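Local coordinates for protein exoglucanase A (Cellulomonas fimi, PDB 7CBD) that hydrolyses beta-1,4-glucosidic linkages of cellulose with inversion of anomeric configuration, releasing cellobiose from the non-reducing chain ends, and is represented here by its family 6 catalytic domain, at residues 51-56 with 92-97; 146-151 with 190-195; 186-191 with 225-230. One frame throughout, in Å; residues are numbered along the deposited sequence. Where two conformers were deposited one is given.

The three contacts join neighbouring parallel strands of one sheet in the catalytic domain. Interaction 1 and interaction 2 have centres about 11 Å apart and meet at Glu147, whose backbone N is 2.7 Å from Ile93 O, probably hydrogen-bonded. Its carboxylate reaches over to the backbone of Asp95. Interactions 2 and 3 also have centres about 11 Å apart and share Tyr190 and Ile191, so strand 187-192 is paired on both edges. Interactions 1 and 3 do not touch; their nearest atoms are about 7 Å apart. Interaction 2 holds Asp149, the predicted proton donor. The side chain of Tyr94, in interaction 1, is about 5 Å from that of Asp149.

Interaction 1 (51-56 with 92-97); sequences AVWMDR and VIYDLP
Two backbone hydrogen bonds tie Val52 and Met54, on either side of Trp53 in the chain, to Val92. Val92 N gives to Val52 O at 2.8 Å, and Met54 N gives to Val92 O at 3.0 Å. The strands run parallel, and the pairing ends soon after, where both chains leave the sheet.

The apolar contact is centred on Val92. Its CG2 sits over one face of the Trp53 indole, 3.5 Å from the centroid of the five-membered ring and only 4° off the ring normal, a CH-pi contact. CG1 is anti to the backbone N (chi1 -166°) and lies 3.7 Å from Trp53 CE3. Ala51 CB also packs on CG2.

The aromatic contact is an offset edge-to-face pair. The benzo edge of Trp53 is turned to the face of Tyr94, with the planes 81° apart and CZ3 3.5 Å from Tyr94 CD2. Asp55 CB lies at the Tyr94 ring edge.

Polar ends are held by other parts of the chain. Trp53 NE1 bonds to Ile364 O and Tyr94 OH to Asp100. Arg99 makes a cation-pi contact with Tyr94.

The two strands belong to the parallel sheet of the distorted beta/alpha barrel of glycoside hydrolase family 6. The active site of such barrels lies at the C-terminal ends of the strands. The side chains of Tyr94 and Trp53 are about 5 and 8 Å from those of the predicted catalytic Asp149 and Asp371, respectively.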
ATOM      1  N   ALA A  51       2.901   4.948   7.071  1.00  5.14           N
ATOM      2  CA  ALA A  51       1.673   4.687   7.803  1.00  5.77           C
ATOM      3  C   ALA A  51       1.918   3.724   8.955  1.00  5.69           C
ATOM      4  O   ALA A  51       2.776   2.837   8.888  1.00  6.35           O
ATOM      5  CB  ALA A  51       0.606   4.106   6.880  1.00  6.22           C
ATOM      6  N   VAL A  52       1.132   3.900  10.012  1.00  5.60           N
ATOM      7  CA  VAL A  52       1.108   2.977  11.137  1.00  5.71           C
ATOM      8  C   VAL A  52      -0.019   1.979  10.909  1.00  5.18           C
ATOM      9  O   VAL A  52      -1.176   2.371  10.707  1.00  6.35           O
ATOM     10  CB  VAL A  52       0.920   3.735  12.461  1.00  6.58           C
ATOM     11  CG1 VAL A  52       0.686   2.753  13.601  1.00  8.13           C
ATOM     12  CG2 VAL A  52       2.131   4.619  12.723  1.00  7.13           C
ATOM     13  N   TRP A  53       0.312   0.690  10.938  1.00  5.77           N
ATOM     14  CA  TRP A  53      -0.643  -0.373  10.634  1.00  6.32           C
ATOM     15  C   TRP A  53      -1.223  -0.934  11.925  1.00  6.20           C
ATOM     16  O   TRP A  53      -0.483  -1.438  12.776  1.00  7.71           O
ATOM     17  CB  TRP A  53       0.037  -1.509   9.868  1.00  6.51           C
ATOM     18  CG  TRP A  53       0.382  -1.167   8.455  1.00  6.07           C
ATOM     19  CD1 TRP A  53       1.251  -0.193   8.026  1.00  6.43           C
ATOM     20  CD2 TRP A  53      -0.135  -1.795   7.273  1.00  5.60           C
ATOM     21  NE1 TRP A  53       1.307  -0.187   6.648  1.00  6.61           N
ATOM     22  CE2 TRP A  53       0.466  -1.157   6.165  1.00  5.95           C
ATOM     23  CE3 TRP A  53      -1.040  -2.833   7.042  1.00  6.46           C
ATOM     24  CZ2 TRP A  53       0.175  -1.520   4.850  1.00  5.79           C
ATOM     25  CZ3 TRP A  53      -1.319  -3.192   5.735  1.00  6.87           C
ATOM     26  CH2 TRP A  53      -0.713  -2.542   4.658  1.00  6.79           C
ATOM     27  N   MET A  54      -2.550  -0.881  12.054  1.00  5.25           N
ATOM     28  CA  MET A  54      -3.238  -1.641  13.095  1.00  5.86           C
ATOM     29  C   MET A  54      -3.597  -3.004  12.500  1.00  6.39           C
ATOM     30  O   MET A  54      -4.735  -3.288  12.131  1.00  7.89           O
ATOM     31  CB  MET A  54      -4.455  -0.876  13.602  1.00  7.02           C
ATOM     32  CG  MET A  54      -4.085   0.388  14.384  1.00  7.24           C
ATOM     33  SD  MET A  54      -3.270   0.054  15.966  1.00  7.32           S
ATOM     34  CE  MET A  54      -1.618   0.691  15.692  1.00  8.39           C
ATOM     35  N   ASP A  55      -2.572  -3.850  12.363  1.00  6.79           N
ATOM     36  CA  ASP A  55      -2.724  -5.113  11.643  1.00  8.09           C
ATOM     37  C   ASP A  55      -3.219  -6.257  12.516  1.00  8.53           C
ATOM     38  O   ASP A  55      -3.341  -7.384  12.026  1.00  9.18           O
ATOM     39  CB  ASP A  55      -1.440  -5.505  10.891  1.00 10.78           C
ATOM     40  CG  ASP A  55      -0.223  -5.630  11.794  1.00 13.64           C
ATOM     41  OD1 ASP A  55      -0.304  -5.274  12.984  1.00 14.21           O
ATOM     42  OD2 ASP A  55       0.832  -6.092  11.303  1.00 17.23           O
ATOM     43  N   ARG A  56      -3.512  -5.989  13.783  1.00  8.22           N
ATOM     44  CA  ARG A  56      -4.107  -6.954  14.694  1.00  8.77           C
ATOM     45  C   ARG A  56      -4.582  -6.173  15.907  1.00  8.14           C
ATOM     46  O   ARG A  56      -4.130  -5.050  16.156  1.00  7.80           O
ATOM     47  CB  ARG A  56      -3.115  -8.049  15.104  1.00 10.95           C
ATOM     48  CG  ARG A  56      -1.741  -7.535  15.451  1.00 14.64           C
ATOM     49  CD  ARG A  56      -0.798  -8.677  15.827  1.00 20.00           C
ATOM     50  NE  ARG A  56       0.613  -8.312  15.732  1.00 26.60           N
ATOM     51  CZ  ARG A  56       1.604  -8.964  16.335  1.00 30.94           C
ATOM     52  NH1 ARG A  56       2.855  -8.554  16.173  1.00 32.65           N
ATOM     53  NH2 ARG A  56       1.352 -10.021  17.098  1.00 32.73           N
ATOM     54  N   VAL A  92      -3.510   2.570   9.090  1.00  5.12           N
ATOM     55  CA  VAL A  92      -4.084   1.492   8.285  1.00  5.05           C
ATOM     56  C   VAL A  92      -5.029   0.656   9.138  1.00  4.90           C
ATOM     57  O   VAL A  92      -4.627   0.095  10.168  1.00  5.27           O
ATOM     58  CB  VAL A  92      -3.023   0.604   7.625  1.00  5.70           C
ATOM     59  CG1 VAL A  92      -3.688  -0.266   6.555  1.00  7.00           C
ATOM     60  CG2 VAL A  92      -1.927   1.457   7.015  1.00  7.09           C
ATOM     61  N   ILE A  93      -6.276   0.572   8.680  1.00  5.27           N
ATOM     62  CA  ILE A  93      -7.315  -0.256   9.271  1.00  4.90           C
ATOM     63  C   ILE A  93      -7.276  -1.582   8.512  1.00  5.80           C
ATOM     64  O   ILE A  93      -7.508  -1.615   7.299  1.00  5.79           O
ATOM     65  CB  ILE A  93      -8.680   0.436   9.105  1.00  6.11           C
ATOM     66  CG1 ILE A  93      -8.637   1.865   9.665  1.00  6.15           C
ATOM     67  CG2 ILE A  93      -9.798  -0.379   9.733  1.00  7.24           C
ATOM     68  CD1 ILE A  93      -8.286   1.949  11.135  1.00  7.74           C
ATOM     69  N   TYR A  94      -6.928  -2.673   9.201  1.00  5.21           N
ATOM     70  CA  TYR A  94      -6.574  -3.908   8.501  1.00  5.68           C
ATOM     71  C   TYR A  94      -6.791  -5.118   9.398  1.00  5.09           C
ATOM     72  O   TYR A  94      -5.826  -5.772   9.813  1.00  6.14           O
ATOM     73  CB  TYR A  94      -5.111  -3.852   8.036  1.00  6.19           C
ATOM     74  CG  TYR A  94      -4.647  -4.962   7.101  1.00  6.91           C
ATOM     75  CD1 TYR A  94      -5.416  -5.369   6.018  1.00  7.40           C
ATOM     76  CD2 TYR A  94      -3.406  -5.563   7.281  1.00  8.34           C
ATOM     77  CE1 TYR A  94      -4.977  -6.372   5.154  1.00  8.65           C
ATOM     78  CE2 TYR A  94      -2.958  -6.550   6.430  1.00  9.47           C
ATOM     79  CZ  TYR A  94      -3.742  -6.949   5.366  1.00 10.09           C
ATOM     80  OH  TYR A  94      -3.273  -7.935   4.524  1.00 12.00           O
ATOM     81  N   ASP A  95      -8.058  -5.441   9.692  1.00  5.16           N
ATOM     82  CA  ASP A  95      -8.313  -6.626  10.503  1.00  5.15           C
ATOM     83  C   ASP A  95      -9.675  -7.256  10.231  1.00  5.38           C
ATOM     84  O   ASP A  95     -10.253  -7.868  11.136  1.00  6.29           O
ATOM     85  CB  ASP A  95      -8.153  -6.319  12.001  1.00  6.10           C
ATOM     86  CG  ASP A  95      -7.789  -7.546  12.819  1.00  6.37           C
ATOM     87  OD1 ASP A  95      -7.325  -8.564  12.249  1.00  6.88           O
ATOM     88  OD2 ASP A  95      -7.953  -7.468  14.053  1.00  7.86           O
ATOM     89  N   LEU A  96     -10.175  -7.180   8.994  1.00  5.01           N
ATOM     90  CA  LEU A  96     -11.514  -7.694   8.718  1.00  5.53           C
ATOM     91  C   LEU A  96     -11.614  -9.181   9.051  1.00  5.86           C
ATOM     92  O   LEU A  96     -10.641  -9.933   8.903  1.00  6.72           O
ATOM     93  CB  LEU A  96     -11.878  -7.534   7.246  1.00  5.33           C
ATOM     94  CG  LEU A  96     -12.430  -6.171   6.858  1.00  5.29           C
ATOM     95  CD1 LEU A  96     -12.419  -6.025   5.358  1.00  5.78           C
ATOM     96  CD2 LEU A  96     -13.821  -5.936   7.404  1.00  5.47           C
ATOM     97  N   PRO A  97     -12.792  -9.642   9.467  1.00  5.86           N
ATOM     98  CA  PRO A  97     -13.023 -11.092   9.523  1.00  5.43           C
ATOM     99  C   PRO A  97     -12.752 -11.702   8.155  1.00  6.19           C
ATOM    100  O   PRO A  97     -13.126 -11.138   7.126  1.00  7.40           O
ATOM    101  CB  PRO A  97     -14.508 -11.202   9.903  1.00  6.64           C
ATOM    102  CG  PRO A  97     -14.829  -9.876  10.542  1.00  6.45           C
ATOM    103  CD  PRO A  97     -14.001  -8.873   9.806  1.00  6.38           C
TER

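Interaction 2 (146-151 with 190-195)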
ATOM      1  N   ILE A 146      -8.467   2.205   4.458  1.00  4.93           N
ATOM      2  CA  ILE A 146      -9.515   1.288   4.905  1.00  5.40           C
ATOM      3  C   ILE A 146      -9.337  -0.063   4.212  1.00  5.26           C
ATOM      4  O   ILE A 146      -9.690  -0.233   3.039  1.00  5.44           O
ATOM      5  CB  ILE A 146     -10.920   1.849   4.661  1.00  5.94           C
ATOM      6  CG1 ILE A 146     -11.086   3.257   5.239  1.00  6.93           C
ATOM      7  CG2 ILE A 146     -11.966   0.901   5.245  1.00  6.97           C
ATOM      8  CD1 ILE A 146     -10.880   3.350   6.727  1.00  7.71           C
ATOM      9  N   GLU A 147      -8.814  -1.029   4.962  1.00  5.11           N
ATOM     10  CA  GLU A 147      -8.829  -2.464   4.682  1.00  4.88           C
ATOM     11  C   GLU A 147      -8.245  -2.842   3.326  1.00  4.71           C
ATOM     12  O   GLU A 147      -8.971  -3.240   2.403  1.00  5.41           O
ATOM     13  CB  GLU A 147     -10.222  -3.053   4.922  1.00  5.53           C
ATOM     14  CG  GLU A 147     -10.676  -2.951   6.374  1.00  5.42           C
ATOM     15  CD  GLU A 147      -9.961  -3.906   7.328  1.00  5.42           C
ATOM     16  OE1 GLU A 147      -9.247  -4.828   6.869  1.00  5.79           O
ATOM     17  OE2 GLU A 147     -10.119  -3.741   8.558  1.00  5.66           O
ATOM     18  N   PRO A 148      -6.923  -2.771   3.189  1.00  4.60           N
ATOM     19  CA  PRO A 148      -6.271  -3.310   1.988  1.00  5.83           C
ATOM     20  C   PRO A 148      -6.664  -4.763   1.737  1.00  5.58           C
ATOM     21  O   PRO A 148      -6.990  -5.509   2.660  1.00  5.63           O
ATOM     22  CB  PRO A 148      -4.778  -3.193   2.324  1.00  6.87           C
ATOM     23  CG  PRO A 148      -4.711  -2.077   3.341  1.00  6.94           C
ATOM     24  CD  PRO A 148      -5.963  -2.210   4.152  1.00  6.23           C
ATOM     25  N   ASP A 149      -6.645  -5.154   0.460  1.00  5.74           N
ATOM     26  CA  ASP A 149      -6.883  -6.544   0.066  1.00  6.48           C
ATOM     27  C   ASP A 149      -8.240  -7.067   0.535  1.00  5.68           C
ATOM     28  O   ASP A 149      -8.350  -8.205   0.996  1.00  6.55           O
ATOM     29  CB  ASP A 149      -5.750  -7.462   0.535  1.00  8.42           C
ATOM     30  CG  ASP A 149      -5.844  -8.851  -0.061  1.00  9.31           C
ATOM     31  OD1 ASP A 149      -6.371  -8.980  -1.188  1.00 10.30           O
ATOM     32  OD2 ASP A 149      -5.423  -9.816   0.614  1.00  9.57           O
ATOM     33  N   SER A 150      -9.286  -6.246   0.411  1.00  5.63           N
ATOM     34  CA  SER A 150     -10.606  -6.666   0.874  1.00  5.47           C
ATOM     35  C   SER A 150     -11.629  -6.699  -0.258  1.00  5.13           C
ATOM     36  O   SER A 150     -11.735  -7.703  -0.973  1.00  5.65           O
ATOM     37  CB  SER A 150     -11.087  -5.822   2.068  1.00  5.43           C
ATOM     38  OG  SER A 150     -11.263  -4.453   1.729  1.00  5.63           O
ATOM     39  N   LEU A 151     -12.361  -5.599  -0.444  1.00  5.54           N
ATOM     40  CA  LEU A 151     -13.562  -5.623  -1.280  1.00  6.83           C
ATOM     41  C   LEU A 151     -13.361  -6.142  -2.698  1.00  7.66           C
ATOM     42  O   LEU A 151     -14.246  -6.867  -3.188  1.00  8.95           O
ATOM     43  CB  LEU A 151     -14.262  -4.259  -1.273  1.00  7.33           C
ATOM     44  CG  LEU A 151     -14.907  -3.885   0.061  1.00  8.35           C
ATOM     45  CD1 LEU A 151     -15.246  -2.402   0.087  1.00  9.02           C
ATOM     46  CD2 LEU A 151     -16.158  -4.709   0.319  1.00 10.18           C
ATOM     47  N   TYR A 190      -9.820   6.672   3.202  1.00  5.19           N
ATOM     48  CA  TYR A 190      -9.344   6.318   1.870  1.00  5.15           C
ATOM     49  C   TYR A 190      -9.536   4.818   1.687  1.00  5.42           C
ATOM     50  O   TYR A 190      -8.841   4.014   2.319  1.00  5.88           O
ATOM     51  CB  TYR A 190      -7.884   6.722   1.692  1.00  5.89           C
ATOM     52  CG  TYR A 190      -7.713   8.217   1.506  1.00  5.44           C
ATOM     53  CD1 TYR A 190      -7.692   8.777   0.234  1.00  5.25           C
ATOM     54  CD2 TYR A 190      -7.587   9.074   2.603  1.00  5.71           C
ATOM     55  CE1 TYR A 190      -7.547  10.154   0.050  1.00  5.73           C
ATOM     56  CE2 TYR A 190      -7.446  10.452   2.433  1.00  5.81           C
ATOM     57  CZ  TYR A 190      -7.422  10.979   1.151  1.00  6.15           C
ATOM     58  OH  TYR A 190      -7.274  12.337   0.972  1.00  7.08           O
ATOM     59  N   ILE A 191     -10.492   4.450   0.840  1.00  5.24           N
ATOM     60  CA  ILE A 191     -10.797   3.048   0.583  1.00  5.54           C
ATOM     61  C   ILE A 191      -9.716   2.456  -0.319  1.00  4.67           C
ATOM     62  O   ILE A 191      -9.326   3.055  -1.326  1.00  5.65           O
ATOM     63  CB  ILE A 191     -12.198   2.921  -0.042  1.00  6.40           C
ATOM     64  CG1 ILE A 191     -13.283   3.090   1.034  1.00  7.30           C
ATOM     65  CG2 ILE A 191     -12.351   1.603  -0.805  1.00  7.09           C
ATOM     66  CD1 ILE A 191     -13.539   1.838   1.860  1.00  8.52           C
ATOM     67  N   ASP A 192      -9.233   1.268   0.031  1.00  4.86           N
ATOM     68  CA  ASP A 192      -8.227   0.613  -0.789  1.00  4.89           C
ATOM     69  C   ASP A 192      -8.835   0.150  -2.112  1.00  5.57           C
ATOM     70  O   ASP A 192      -9.935  -0.409  -2.146  1.00  5.28           O
ATOM     71  CB  ASP A 192      -7.677  -0.599  -0.049  1.00  5.80           C
ATOM     72  CG  ASP A 192      -6.593  -1.281  -0.821  1.00  5.67           C
ATOM     73  OD1 ASP A 192      -5.439  -0.853  -0.657  1.00  6.72           O
ATOM     74  OD2 ASP A 192      -6.899  -2.207  -1.613  1.00  6.11           O
ATOM     75  N   ILE A 193      -8.096   0.360  -3.206  1.00  4.96           N
ATOM     76  CA  ILE A 193      -8.576  -0.046  -4.526  1.00  5.46           C
ATOM     77  C   ILE A 193      -7.598  -0.979  -5.239  1.00  5.18           C
ATOM     78  O   ILE A 193      -7.525  -0.998  -6.472  1.00  6.69           O
ATOM     79  CB  ILE A 193      -8.991   1.154  -5.405  1.00  6.13           C
ATOM     80  CG1 ILE A 193      -7.812   2.099  -5.658  1.00  6.26           C
ATOM     81  CG2 ILE A 193     -10.173   1.867  -4.786  1.00  7.31           C
ATOM     82  CD1 ILE A 193      -8.019   2.987  -6.863  1.00  8.38           C
ATOM     83  N   GLY A 194      -6.864  -1.791  -4.482  1.00  5.15           N
ATOM     84  CA  GLY A 194      -5.972  -2.722  -5.156  1.00  5.76           C
ATOM     85  C   GLY A 194      -4.955  -1.977  -5.997  1.00  4.74           C
ATOM     86  O   GLY A 194      -4.447  -0.922  -5.604  1.00  5.57           O
ATOM     87  N   HIS A 195      -4.657  -2.523  -7.173  1.00  4.81           N
ATOM     88  CA  HIS A 195      -3.685  -1.927  -8.081  1.00  4.99           C
ATOM     89  C   HIS A 195      -4.012  -2.392  -9.493  1.00  5.01           C
ATOM     90  O   HIS A 195      -4.846  -3.276  -9.695  1.00  6.00           O
ATOM     91  CB  HIS A 195      -2.244  -2.299  -7.704  1.00  5.50           C
ATOM     92  CG  HIS A 195      -1.938  -3.758  -7.857  1.00  5.83           C
ATOM     93  ND1 HIS A 195      -1.132  -4.252  -8.862  1.00  6.20           N
ATOM     94  CD2 HIS A 195      -2.347  -4.834  -7.141  1.00  6.70           C
ATOM     95  CE1 HIS A 195      -1.048  -5.565  -8.751  1.00  6.84           C
ATOM     96  NE2 HIS A 195      -1.772  -5.944  -7.713  1.00  6.74           N
TER
HETATM   97  O   HOH W   1      -9.083  -3.811  -1.044  1.00  7.31           O
HETATM   98  O   HOH W   2      -5.053  -4.285  -1.739  1.00  8.57           O
HETATM   99  O   HOH W   3     -11.396  -2.242  -0.708  1.00  6.06           O
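Asp192 turns its carboxylate toward the bend at Pro148, with CG 3.5 Å from Pro148 CA. CG is anti to the backbone N (chi1 -178°), which extends the group across to the other segment. One oxygen, OD1, lies alongside Pro148 CB. The other, OD2, takes the backbone N-H of Gly194 at 2.9 Å, from above the carboxylate plane. This closes an Asx turn.

OD2 also receives bonds from two waters. Water 2 accepts a hydrogen bond from Asp149 N at 2.9 Å, and water 1 accepts one from Ser150 N at 2.8 Å. Asp192 thus grips the backbone around Asp149 through water. Ser150 OG gives a bond to Glu147 O at 2.7 Å, in the carbonyl plane, and water 3 joins that hydroxyl to Asp192 O.

Before this point on the strands the isoleucines cross obliquely. The end of Ile191, CD1, touches both CB and CG2 of Ile146 at 3.8 Å. Beside them Ile146 N bonds to Tyr190 O, and Asp192 N gives a weak bond back to Ile146 O. Helix 161-182 covers this side.

The CB of Asp149 points away from 190-195, and its OD1 accepts from Asn153. Asp149 is the predicted proton donor. The arrangement is consistent with a barrel active site: the predicted acid sits on a loop just past a strand's C-terminal end, and Asp192 on the next strand probably steadies that loop through water, as a second-shell residue.

Interaction 3 (186-191 with 225-230)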
ATOM      1  N   ASN A 186     -12.068  14.914  11.895  1.00  8.19           N
ATOM      2  CA  ASN A 186     -10.690  15.006  11.442  1.00  7.45           C
ATOM      3  C   ASN A 186     -10.152  13.685  10.909  1.00  6.99           C
ATOM      4  O   ASN A 186      -8.939  13.560  10.709  1.00  7.02           O
ATOM      5  CB  ASN A 186      -9.780  15.578  12.540  1.00  8.50           C
ATOM      6  CG  ASN A 186      -9.873  14.801  13.843  1.00  9.91           C
ATOM      7  OD1 ASN A 186     -10.913  14.221  14.172  1.00 12.41           O
ATOM      8  ND2 ASN A 186      -8.784  14.795  14.598  1.00 10.29           N
ATOM      9  N   VAL A 187     -11.019  12.699  10.681  1.00  6.79           N
ATOM     10  CA  VAL A 187     -10.633  11.442  10.049  1.00  6.27           C
ATOM     11  C   VAL A 187     -11.092  11.470   8.599  1.00  6.07           C
ATOM     12  O   VAL A 187     -12.230  11.867   8.305  1.00  7.24           O
ATOM     13  CB  VAL A 187     -11.211  10.225  10.796  1.00  7.07           C
ATOM     14  CG1 VAL A 187     -10.853   8.927  10.069  1.00  8.23           C
ATOM     15  CG2 VAL A 187     -10.688  10.183  12.219  1.00  7.56           C
ATOM     16  N   TYR A 188     -10.198  11.051   7.699  1.00  5.71           N
ATOM     17  CA  TYR A 188     -10.402  11.055   6.255  1.00  5.88           C
ATOM     18  C   TYR A 188     -10.221   9.622   5.783  1.00  5.74           C
ATOM     19  O   TYR A 188      -9.155   9.036   5.978  1.00  5.97           O
ATOM     20  CB  TYR A 188      -9.373  11.984   5.589  1.00  5.91           C
ATOM     21  CG  TYR A 188      -9.590  13.425   6.018  1.00  6.12           C
ATOM     22  CD1 TYR A 188     -10.299  14.301   5.208  1.00  6.71           C
ATOM     23  CD2 TYR A 188      -9.143  13.891   7.258  1.00  6.38           C
ATOM     24  CE1 TYR A 188     -10.551  15.608   5.607  1.00  7.25           C
ATOM     25  CE2 TYR A 188      -9.387  15.203   7.673  1.00  6.63           C
ATOM     26  CZ  TYR A 188     -10.099  16.055   6.839  1.00  7.53           C
ATOM     27  OH  TYR A 188     -10.368  17.355   7.224  1.00  9.12           O
ATOM     28  N   ASN A 189     -11.267   9.048   5.194  1.00  4.93           N
ATOM     29  CA  ASN A 189     -11.295   7.628   4.867  1.00  4.74           C
ATOM     30  C   ASN A 189     -10.900   7.422   3.414  1.00  4.88           C
ATOM     31  O   ASN A 189     -11.584   7.913   2.504  1.00  5.81           O
ATOM     32  CB  ASN A 189     -12.694   7.063   5.093  1.00  5.25           C
ATOM     33  CG  ASN A 189     -13.067   7.023   6.547  1.00  5.57           C
ATOM     34  OD1 ASN A 189     -12.215   6.855   7.414  1.00  7.54           O
ATOM     35  ND2 ASN A 189     -14.349   7.189   6.829  1.00  7.07           N
ATOM     36  N   TYR A 190      -9.820   6.672   3.202  1.00  5.19           N
ATOM     37  CA  TYR A 190      -9.344   6.318   1.870  1.00  5.15           C
ATOM     38  C   TYR A 190      -9.536   4.818   1.687  1.00  5.42           C
ATOM     39  O   TYR A 190      -8.841   4.014   2.319  1.00  5.88           O
ATOM     40  CB  TYR A 190      -7.884   6.722   1.692  1.00  5.89           C
ATOM     41  CG  TYR A 190      -7.713   8.217   1.506  1.00  5.44           C
ATOM     42  CD1 TYR A 190      -7.692   8.777   0.234  1.00  5.25           C
ATOM     43  CD2 TYR A 190      -7.587   9.074   2.603  1.00  5.71           C
ATOM     44  CE1 TYR A 190      -7.547  10.154   0.050  1.00  5.73           C
ATOM     45  CE2 TYR A 190      -7.446  10.452   2.433  1.00  5.81           C
ATOM     46  CZ  TYR A 190      -7.422  10.979   1.151  1.00  6.15           C
ATOM     47  OH  TYR A 190      -7.274  12.337   0.972  1.00  7.08           O
ATOM     48  N   ILE A 191     -10.492   4.450   0.840  1.00  5.24           N
ATOM     49  CA  ILE A 191     -10.797   3.048   0.583  1.00  5.54           C
ATOM     50  C   ILE A 191      -9.716   2.456  -0.319  1.00  4.67           C
ATOM     51  O   ILE A 191      -9.326   3.055  -1.326  1.00  5.65           O
ATOM     52  CB  ILE A 191     -12.198   2.921  -0.042  1.00  6.40           C
ATOM     53  CG1 ILE A 191     -13.283   3.090   1.034  1.00  7.30           C
ATOM     54  CG2 ILE A 191     -12.351   1.603  -0.805  1.00  7.09           C
ATOM     55  CD1 ILE A 191     -13.539   1.838   1.860  1.00  8.52           C
ATOM     56  N   SER A 225     -19.113   9.283   3.267  0.80  6.63           N
ATOM     57  CA  SER A 225     -18.326   8.429   4.155  0.80  6.42           C
ATOM     58  C   SER A 225     -16.930   8.156   3.630  0.80  6.97           C
ATOM     59  O   SER A 225     -16.042   7.819   4.422  0.80  7.77           O
ATOM     60  CB  SER A 225     -19.030   7.090   4.351  0.80  6.38           C
ATOM     61  OG  SER A 225     -20.288   7.271   4.967  0.80  6.08           O
ATOM     62  N   ILE A 226     -16.728   8.258   2.321  1.00  6.29           N
ATOM     63  CA  ILE A 226     -15.469   7.907   1.680  1.00  5.84           C
ATOM     64  C   ILE A 226     -14.870   9.168   1.079  1.00  5.24           C
ATOM     65  O   ILE A 226     -15.430   9.748   0.142  1.00  6.70           O
ATOM     66  CB  ILE A 226     -15.678   6.826   0.607  1.00  6.58           C
ATOM     67  CG1 ILE A 226     -16.221   5.542   1.241  1.00  7.75           C
ATOM     68  CG2 ILE A 226     -14.387   6.554  -0.137  1.00  7.36           C
ATOM     69  CD1 ILE A 226     -16.735   4.527   0.238  1.00  8.76           C
ATOM     70  N   ASP A 227     -13.717   9.580   1.602  1.00  5.10           N
ATOM     71  CA  ASP A 227     -13.073  10.793   1.112  1.00  5.50           C
ATOM     72  C   ASP A 227     -12.271  10.561  -0.160  1.00  5.43           C
ATOM     73  O   ASP A 227     -12.129  11.480  -0.978  1.00  6.69           O
ATOM     74  CB  ASP A 227     -12.180  11.356   2.208  1.00  5.57           C
ATOM     75  CG  ASP A 227     -12.982  11.840   3.386  1.00  6.61           C
ATOM     76  OD1 ASP A 227     -13.595  12.925   3.290  1.00  6.98           O
ATOM     77  OD2 ASP A 227     -13.023  11.122   4.399  1.00  7.56           O
ATOM     78  N   GLY A 228     -11.759   9.353  -0.351  1.00  5.71           N
ATOM     79  CA  GLY A 228     -10.925   9.081  -1.500  1.00  5.48           C
ATOM     80  C   GLY A 228     -10.559   7.618  -1.540  1.00  4.47           C
ATOM     81  O   GLY A 228     -11.116   6.795  -0.809  1.00  5.47           O
ATOM     82  N   PHE A 229      -9.595   7.307  -2.402  1.00  5.39           N
ATOM     83  CA  PHE A 229      -9.206   5.932  -2.691  1.00  4.82           C
ATOM     84  C   PHE A 229      -7.689   5.852  -2.777  1.00  5.35           C
ATOM     85  O   PHE A 229      -7.032   6.809  -3.183  1.00  6.90           O
ATOM     86  CB  PHE A 229      -9.860   5.481  -4.001  1.00  6.04           C
ATOM     87  CG  PHE A 229     -11.357   5.509  -3.938  1.00  6.18           C
ATOM     88  CD1 PHE A 229     -12.066   4.387  -3.545  1.00  7.43           C
ATOM     89  CD2 PHE A 229     -12.061   6.679  -4.213  1.00  7.66           C
ATOM     90  CE1 PHE A 229     -13.448   4.421  -3.444  1.00  8.09           C
ATOM     91  CE2 PHE A 229     -13.436   6.720  -4.109  1.00  8.26           C
ATOM     92  CZ  PHE A 229     -14.127   5.591  -3.730  1.00  8.36           C
ATOM     93  N   VAL A 230      -7.128   4.705  -2.393  1.00  5.05           N
ATOM     94  CA  VAL A 230      -5.677   4.525  -2.396  1.00  4.96           C
ATOM     95  C   VAL A 230      -5.314   3.240  -3.134  1.00  4.72           C
ATOM     96  O   VAL A 230      -5.900   2.179  -2.879  1.00  5.60           O
ATOM     97  CB  VAL A 230      -5.076   4.567  -0.970  1.00  4.64           C
ATOM     98  CG1 VAL A 230      -5.761   3.586  -0.027  1.00  6.15           C
ATOM     99  CG2 VAL A 230      -3.569   4.354  -1.003  1.00  5.67           C
TER
HETATM  100  O   HOH W   4     -14.544  10.811   6.603  1.00 10.62           O
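Strands 187-191 and 228-230 run parallel in sense, with an angle of 49° between their directions, and Tyr190 pairs with Gly228 and Ile191 with Phe229. Ile191 is gripped through both backbone polar atoms: its N takes Gly228 O as acceptor at 2.9 Å, and its O accepts from Val230 N. Asn189 O accepts twice, from Asp227 N and from Gly228 N.

Asn189 and Asp227 fasten the start of the pairing. Asn189 ND2 donates to Ser225 O at 3.0 Å, nearly along the C=O axis and within 5° of the amide plane. In return Asp227 OD2 takes Asn189 N at 2.8 Å, using its anti lone pair. Its CG is anti to its carbonyl carbon (chi1 -66°), which lays the carboxylate alongside the Tyr188 backbone. The other oxygen, OD1, accepts from His5, whose ring also stacks on Tyr188.

The stretch between the two strands includes helix 202-218, so this is a beta-alpha-beta crossover within the family 6 barrel.

The backbone of Gly228 packs against one face of the Tyr190 ring, with its N over that face. Tyr190 CE1 is 3.9 Å from Gly228 CA. Tyr190 OH bonds to Asp359.

Next to this, Ile191 and Phe229 lie side by side on the other face of the sheet, Ile191 CB 3.8 Å from Phe229 CD1. Ile191 CG1 meets Ile226 CG2 at the same distance. On the Tyr190 face, Val230 CG1 approaches Tyr190 CB at 4.2 Å, and Val230 also packs on Leu293 of strand 291-295.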